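PDB 4HS5: protein CyaY from Psychromonas ingrahamii, which probably takes part in iron-sulfur cluster assembly, perhaps as a regulator of cluster biogenesis, and probably binds ferrous and ferric iron. Local coordinates for residues 15-20 with 83-88; 36-41 with 46-51; 91-94 with 100-103. One frame throughout, in Å; residues are numbered along the deposited sequence.

Contact 1 of 3, residues 15-20 with 83-88; sequences QKIEEK and DEFLTF
Across these segments the closest CA atoms are those of Ile17 and Leu86, 8.3 Å apart, a spacing that side chains alone can bridge. Residues 15-20 lie in the C-terminal half of helix 3-24, whereas 83-88 include the start of a second helix, whose first turn begins at Phe85. The join is made by Lys16 and Ile17 on one side and Phe85 and Leu86 on the other. Ile17 sends its CD1 methyl to the edge of the Phe85 ring, near the ring plane, 3.7 Å from CE2, and the two side chains cross at about a right angle. Leu86 is reached twice: its CD2 faces Ile17 CG1 more loosely, while its CD1 is pressed by the aliphatic part of Lys16. That second touch is tight, Lys16 CE lying 3.5 Å from Leu86 CD1. With Lys16 CG anti to the backbone N (chi1 -176°) and the chain straight as far as CE, the methylenes reach over to the leucine, and a bend at chi4 then turns the amine. Just before the helix, Glu84 serves as N-cap: its OE1 accepts from both Thr87 N, at 2.8 Å, and Thr87 OG1, at 2.7 Å, and its OE2 accepts from Leu86 N from above the carboxylate plane. The carboxylate thereby satisfies early amides of the helix and is likely to be favoured by its dipole. Phe85 also meets Tyr69 edge-to-face. Two helices packed together over an antiparallel sheet form the alpha-beta sandwich of the frataxin family.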
# COMPACT_ATOMS: atom_id res chain seq x y z
N GLN A 15 0.64 -2.17 -8.79
CA GLN A 15 0.85 -1.31 -9.95
C GLN A 15 0.16 0.06 -9.80
O GLN A 15 0.70 1.06 -10.27
CB GLN A 15 0.41 -1.99 -11.24
CG GLN A 15 1.28 -3.18 -11.60
CD GLN A 15 1.20 -3.54 -13.06
OE1 GLN A 15 0.11 -3.60 -13.64
NE2 GLN A 15 2.35 -3.79 -13.68
N LYS A 16 -1.01 0.10 -9.16
CA LYS A 16 -1.69 1.37 -8.87
C LYS A 16 -0.82 2.24 -7.98
O LYS A 16 -0.67 3.44 -8.20
CB LYS A 16 -3.05 1.11 -8.21
CG LYS A 16 -3.90 2.35 -7.95
CD LYS A 16 -5.27 1.91 -7.43
CE LYS A 16 -6.27 3.06 -7.37
NZ LYS A 16 -7.03 3.25 -8.63
N ILE A 17 -0.20 1.63 -6.97
CA ILE A 17 0.65 2.39 -6.07
C ILE A 17 1.82 2.97 -6.86
O ILE A 17 2.13 4.17 -6.73
CB ILE A 17 1.15 1.53 -4.91
CG1 ILE A 17 -0.02 1.19 -3.97
CG2 ILE A 17 2.24 2.25 -4.14
CD1 ILE A 17 0.32 0.07 -3.00
N GLU A 18 2.45 2.16 -7.70
CA GLU A 18 3.59 2.58 -8.51
C GLU A 18 3.21 3.67 -9.51
O GLU A 18 3.92 4.68 -9.64
CB GLU A 18 4.19 1.38 -9.23
CG GLU A 18 4.81 0.42 -8.25
CD GLU A 18 5.08 -0.94 -8.84
OE1 GLU A 18 4.78 -1.14 -10.04
OE2 GLU A 18 5.59 -1.80 -8.10
N GLU A 19 2.11 3.46 -10.22
CA GLU A 19 1.65 4.44 -11.18
C GLU A 19 1.28 5.77 -10.52
O GLU A 19 1.61 6.83 -11.06
CB GLU A 19 0.47 3.88 -11.97
CG GLU A 19 0.03 4.75 -13.13
CD GLU A 19 -0.83 5.89 -12.66
OE1 GLU A 19 -1.47 5.73 -11.60
OE2 GLU A 19 -0.85 6.95 -13.32
N LYS A 20 0.59 5.73 -9.38
CA LYS A 20 0.16 6.95 -8.69
C LYS A 20 1.34 7.75 -8.17
O LYS A 20 1.28 8.98 -8.15
CB LYS A 20 -0.82 6.66 -7.57
CG LYS A 20 -2.21 6.25 -8.04
CD LYS A 20 -2.95 7.41 -8.69
CE LYS A 20 -4.21 6.92 -9.38
NZ LYS A 20 -5.14 8.02 -9.75
N ASP A 83 -10.31 1.41 8.08
CA ASP A 83 -9.77 2.42 7.18
C ASP A 83 -9.45 1.82 5.82
O ASP A 83 -9.03 0.66 5.72
CB ASP A 83 -8.52 3.08 7.76
CG ASP A 83 -8.84 4.04 8.90
OD1 ASP A 83 -10.03 4.39 9.07
OD2 ASP A 83 -7.89 4.44 9.61
N GLU A 84 -9.64 2.62 4.78
CA GLU A 84 -9.37 2.14 3.44
C GLU A 84 -7.88 2.35 3.13
O GLU A 84 -7.29 3.37 3.49
CB GLU A 84 -10.29 2.86 2.45
CG GLU A 84 -10.20 2.36 1.04
CD GLU A 84 -9.14 3.06 0.27
OE1 GLU A 84 -8.83 4.22 0.60
OE2 GLU A 84 -8.60 2.46 -0.67
N PHE A 85 -7.29 1.35 2.48
CA PHE A 85 -5.85 1.30 2.26
C PHE A 85 -5.26 2.52 1.56
O PHE A 85 -4.27 3.08 2.02
CB PHE A 85 -5.53 0.04 1.44
CG PHE A 85 -4.06 -0.15 1.16
CD1 PHE A 85 -3.28 -0.91 2.01
CD2 PHE A 85 -3.49 0.40 0.03
CE1 PHE A 85 -1.92 -1.09 1.74
CE2 PHE A 85 -2.14 0.23 -0.24
CZ PHE A 85 -1.35 -0.51 0.62
N LEU A 86 -5.83 2.90 0.43
CA LEU A 86 -5.20 3.94 -0.37
C LEU A 86 -5.30 5.31 0.29
O LEU A 86 -4.35 6.11 0.23
CB LEU A 86 -5.78 3.96 -1.79
CG LEU A 86 -5.45 2.70 -2.58
CD1 LEU A 86 -6.20 2.74 -3.89
CD2 LEU A 86 -3.94 2.59 -2.80
N THR A 87 -6.43 5.56 0.94
CA THR A 87 -6.64 6.75 1.76
C THR A 87 -5.61 6.78 2.89
O THR A 87 -4.95 7.80 3.14
CB THR A 87 -8.06 6.75 2.36
OG1 THR A 87 -9.02 6.77 1.30
CG2 THR A 87 -8.27 7.97 3.23
N PHE A 88 -5.44 5.64 3.54
CA PHE A 88 -4.52 5.56 4.66
C PHE A 88 -3.07 5.70 4.20
O PHE A 88 -2.24 6.31 4.89
CB PHE A 88 -4.73 4.23 5.39
CG PHE A 88 -3.95 4.11 6.66
CD1 PHE A 88 -4.41 4.69 7.83
CD2 PHE A 88 -2.74 3.44 6.68
CE1 PHE A 88 -3.68 4.58 9.01
CE2 PHE A 88 -2.00 3.32 7.84
CZ PHE A 88 -2.48 3.89 9.01

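Contact 2 of 3, residues 36-41 with 46-51; sequences LLTLEF and KLIINR
Leu37 and Leu39 pair with Ile49 and Leu47 across two antiparallel strands whose axes approach to 4.7 Å, with an angle of 165° between their N-to-C directions, and each of these hydrogen-bonded pairs exchanges two backbone bonds. The Leu39 N bond to Leu47 O is nearly straight, 173° at the hydrogen. Between them, Thr38 and Ile48 form a non-hydrogen-bonded pair, as do Glu40 and Lys46 nearer the turn. This is a beta hairpin in the antiparallel sheet of the frataxin fold, with 28-33 and 57-61 as the flanking strands. Its Leu37, Leu39, Leu47 and Ile49 face turns to the helices. There Leu37 and Ile49 run alongside each other, CB to CB 4.1 Å, and Leu39 CD1 reaches diagonally to Ile49 CD1. Phe41 swings back over the hairpin end (chi1 -50°, CG beside its own N), bringing the edge of its ring to Leu47, with CZ 3.7 Å from CD1. An alanine at Phe41 would remove that ring and is likely to open a gap beside Leu47 and Ile93. On the other face, the extended Lys46 chain crosses Glu40, its CE 3.6 Å from Glu40 OE1. Lys46 NZ stays 4.4 Å from that oxygen, too far for a salt bridge, so any attraction is probably diffuse. Farther along, Leu36 CD2 touches Ile48 CG2 at 4.0 Å.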
# COMPACT_ATOMS: atom_id res chain seq x y z
N LEU A 36 7.16 -8.31 -1.31
CA LEU A 36 7.37 -7.05 -0.60
C LEU A 36 7.43 -5.87 -1.56
O LEU A 36 8.12 -5.92 -2.58
CB LEU A 36 8.67 -7.09 0.20
CG LEU A 36 8.77 -8.01 1.42
CD1 LEU A 36 10.18 -7.97 2.02
CD2 LEU A 36 7.74 -7.64 2.47
N LEU A 37 6.70 -4.81 -1.24
CA LEU A 37 6.85 -3.54 -1.94
C LEU A 37 7.28 -2.51 -0.91
O LEU A 37 6.52 -2.20 0.01
CB LEU A 37 5.53 -3.14 -2.62
CG LEU A 37 5.47 -1.76 -3.29
CD1 LEU A 37 6.47 -1.68 -4.44
CD2 LEU A 37 4.07 -1.44 -3.78
N THR A 38 8.50 -2.01 -1.05
CA THR A 38 9.04 -1.05 -0.10
C THR A 38 9.04 0.34 -0.70
O THR A 38 9.50 0.55 -1.81
CB THR A 38 10.46 -1.44 0.31
OG1 THR A 38 10.42 -2.71 0.96
CG2 THR A 38 11.05 -0.41 1.27
N LEU A 39 8.49 1.29 0.06
CA LEU A 39 8.51 2.69 -0.36
C LEU A 39 9.52 3.41 0.52
O LEU A 39 9.48 3.27 1.74
CB LEU A 39 7.13 3.31 -0.17
CG LEU A 39 5.96 2.57 -0.82
CD1 LEU A 39 4.68 3.36 -0.65
CD2 LEU A 39 6.25 2.31 -2.28
N GLU A 40 10.43 4.16 -0.09
CA GLU A 40 11.36 4.96 0.70
C GLU A 40 11.27 6.44 0.37
O GLU A 40 11.14 6.83 -0.79
CB GLU A 40 12.80 4.47 0.56
CG GLU A 40 13.80 5.30 1.38
CD GLU A 40 15.13 4.61 1.59
OE1 GLU A 40 15.28 3.44 1.17
OE2 GLU A 40 16.03 5.24 2.20
N PHE A 41 11.34 7.26 1.41
CA PHE A 41 11.28 8.69 1.27
C PHE A 41 12.70 9.27 1.41
O PHE A 41 13.62 8.58 1.84
CB PHE A 41 10.30 9.25 2.30
CG PHE A 41 8.97 8.53 2.30
CD1 PHE A 41 8.10 8.66 1.24
CD2 PHE A 41 8.61 7.71 3.37
CE1 PHE A 41 6.88 7.99 1.23
CE2 PHE A 41 7.39 7.04 3.37
CZ PHE A 41 6.53 7.18 2.29
N LYS A 46 10.64 4.60 5.72
CA LYS A 46 10.06 3.67 4.76
C LYS A 46 8.64 3.27 5.11
O LYS A 46 8.19 3.44 6.24
CB LYS A 46 10.91 2.39 4.68
CG LYS A 46 12.35 2.58 4.26
CD LYS A 46 13.08 1.25 4.38
CE LYS A 46 14.55 1.38 3.99
NZ LYS A 46 15.23 0.05 4.02
N LEU A 47 7.94 2.72 4.13
CA LEU A 47 6.69 2.00 4.36
C LEU A 47 6.88 0.64 3.71
O LEU A 47 7.45 0.55 2.63
CB LEU A 47 5.50 2.71 3.71
CG LEU A 47 5.14 4.08 4.28
CD1 LEU A 47 4.03 4.76 3.51
CD2 LEU A 47 4.76 3.94 5.74
N ILE A 48 6.42 -0.42 4.37
CA ILE A 48 6.62 -1.75 3.83
C ILE A 48 5.27 -2.37 3.56
O ILE A 48 4.44 -2.49 4.46
CB ILE A 48 7.38 -2.66 4.80
CG1 ILE A 48 8.70 -2.01 5.21
CG2 ILE A 48 7.64 -4.02 4.15
CD1 ILE A 48 9.34 -2.66 6.42
N ILE A 49 5.05 -2.78 2.32
CA ILE A 49 3.79 -3.41 1.92
C ILE A 49 4.09 -4.87 1.60
O ILE A 49 5.11 -5.20 1.01
CB ILE A 49 3.18 -2.68 0.71
CG1 ILE A 49 2.81 -1.26 1.12
CG2 ILE A 49 1.95 -3.41 0.19
CD1 ILE A 49 2.69 -0.32 -0.04
N ASN A 50 3.21 -5.75 2.04
CA ASN A 50 3.41 -7.18 1.85
C ASN A 50 2.11 -7.83 1.42
O ASN A 50 1.03 -7.30 1.65
CB ASN A 50 3.92 -7.79 3.15
CG ASN A 50 4.66 -9.09 2.93
OD1 ASN A 50 4.50 -9.74 1.89
ND2 ASN A 50 5.46 -9.48 3.91
N ARG A 51 2.22 -8.96 0.74
CA ARG A 51 1.05 -9.75 0.39
C ARG A 51 1.09 -11.02 1.19
O ARG A 51 2.15 -11.63 1.35
CB ARG A 51 1.03 -10.08 -1.10
CG ARG A 51 0.73 -8.90 -1.99
CD ARG A 51 1.65 -8.90 -3.20
NE ARG A 51 1.25 -9.83 -4.25
CZ ARG A 51 1.03 -9.47 -5.51
NH1 ARG A 51 1.17 -8.20 -5.87
NH2 ARG A 51 0.67 -10.39 -6.40

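Contact 3 of 3, residues 91-94 with 100-103; sequences AAIF and TVDF
Ile93 and Phe103 are brought together by first torsions of nearly the same value, -69° and -68°. In Ile93 this sets CG1 anti to the carbonyl carbon, and the extended second torsion (-179°) carries CD1 outward from the helix; in Phe103 it sends the ring back toward that methyl. The isoleucine arrives at the edge of the ring, near its plane, and the side chains cross at about a right angle. CD1 sits 3.5 Å from Phe103 CE1, and CZ is equally near, so the methyl straddles one ring bond. Val101 serves both partners: its CB lies 4.3 Å from Ile93 CD1, while its CG1 stands 3.4 Å above one face of the Phe103 ring, offset toward the rim. The aromatic ring is thus met on a face by its own segment and at an edge by the helix. At the outer end, Phe94 and Thr100 run alongside each other, with Thr100 OG1 4.0 Å from Phe94 CD1. The segment 100-103 has no regular secondary structure. It folds back along helix 85-97 as the C-terminal region that follows the second helix, a part whose length varies among frataxins, and Val101 O accepts a hydrogen bond from Ser90 OG. Phe103 also touches Ile17 and Lys20 of helix 3-24. The chemistry across the two segments is essentially apolar: the buried Ile93, Val101 and Phe103 hold the returning chain by fit of shape, whereas Phe94 and Thr100 make a looser, exposed touch.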
# COMPACT_ATOMS: atom_id res chain seq x y z
N ALA A 91 -2.19 9.27 3.64
CA ALA A 91 -2.04 9.95 4.93
C ALA A 91 -0.69 9.58 5.54
O ALA A 91 0.00 10.45 6.08
CB ALA A 91 -3.17 9.59 5.87
N ALA A 92 -0.31 8.31 5.43
CA ALA A 92 0.98 7.88 5.98
C ALA A 92 2.16 8.53 5.28
O ALA A 92 3.11 8.96 5.93
CB ALA A 92 1.09 6.36 5.93
N ILE A 93 2.11 8.59 3.95
CA ILE A 93 3.15 9.23 3.16
C ILE A 93 3.27 10.70 3.59
O ILE A 93 4.38 11.22 3.73
CB ILE A 93 2.88 9.11 1.64
CG1 ILE A 93 3.03 7.65 1.18
CG2 ILE A 93 3.79 10.03 0.84
CD1 ILE A 93 2.81 7.43 -0.31
N PHE A 94 2.13 11.35 3.83
CA PHE A 94 2.18 12.74 4.27
C PHE A 94 2.66 12.86 5.71
O PHE A 94 3.40 13.79 6.05
CB PHE A 94 0.82 13.42 4.12
CG PHE A 94 0.86 14.88 4.45
CD1 PHE A 94 1.36 15.79 3.54
CD2 PHE A 94 0.43 15.34 5.69
CE1 PHE A 94 1.42 17.15 3.84
CE2 PHE A 94 0.50 16.69 6.01
CZ PHE A 94 0.99 17.59 5.08
N THR A 100 2.61 14.77 -0.91
CA THR A 100 1.25 14.39 -1.23
C THR A 100 1.24 13.45 -2.43
O THR A 100 1.81 13.74 -3.49
CB THR A 100 0.36 15.62 -1.45
OG1 THR A 100 0.31 16.39 -0.24
CG2 THR A 100 -1.05 15.22 -1.83
N VAL A 101 0.65 12.27 -2.23
CA VAL A 101 0.35 11.35 -3.31
C VAL A 101 -1.08 10.93 -3.08
O VAL A 101 -1.39 10.30 -2.06
CB VAL A 101 1.25 10.09 -3.32
CG1 VAL A 101 0.85 9.16 -4.46
CG2 VAL A 101 2.73 10.45 -3.46
N ASP A 102 -1.97 11.31 -3.99
CA ASP A 102 -3.35 10.86 -3.94
C ASP A 102 -3.44 9.56 -4.74
O ASP A 102 -3.17 9.55 -5.93
CB ASP A 102 -4.27 11.93 -4.54
CG ASP A 102 -5.74 11.65 -4.30
OD1 ASP A 102 -6.54 12.59 -4.52
OD2 ASP A 102 -6.10 10.53 -3.91
N PHE A 103 -3.81 8.47 -4.08
CA PHE A 103 -3.90 7.17 -4.74
C PHE A 103 -5.31 6.87 -5.20
O PHE A 103 -5.53 5.91 -5.95
CB PHE A 103 -3.46 6.06 -3.79
CG PHE A 103 -2.01 6.09 -3.45
CD1 PHE A 103 -1.56 6.67 -2.28
CD2 PHE A 103 -1.08 5.52 -4.32
CE1 PHE A 103 -0.22 6.70 -1.97
CE2 PHE A 103 0.28 5.55 -4.02
CZ PHE A 103 0.71 6.13 -2.84

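Along the chain, contact 2 is nested inside the loop closed by contact 1, and contact 3 follows both. Contacts 1 and 3 share helix 85-97 and have centres about 9 Å apart; contact 2, in the sheet, lies about 12 Å from contact 1 and 14 Å from contact 3, centre to centre. Side chains nevertheless join all three. Ile17 CD1 meets Ile49 CD1 at 3.8 Å, Phe41 CZ meets Ile93 CG1 at 3.7 Å, and Lys20 CB meets Phe103 CD2 at 3.5 Å. Sheet, helix pair and C-terminal segment therefore pack as one apolar core, illustrating how one long-range helix contact and two local ones meet in a small domain.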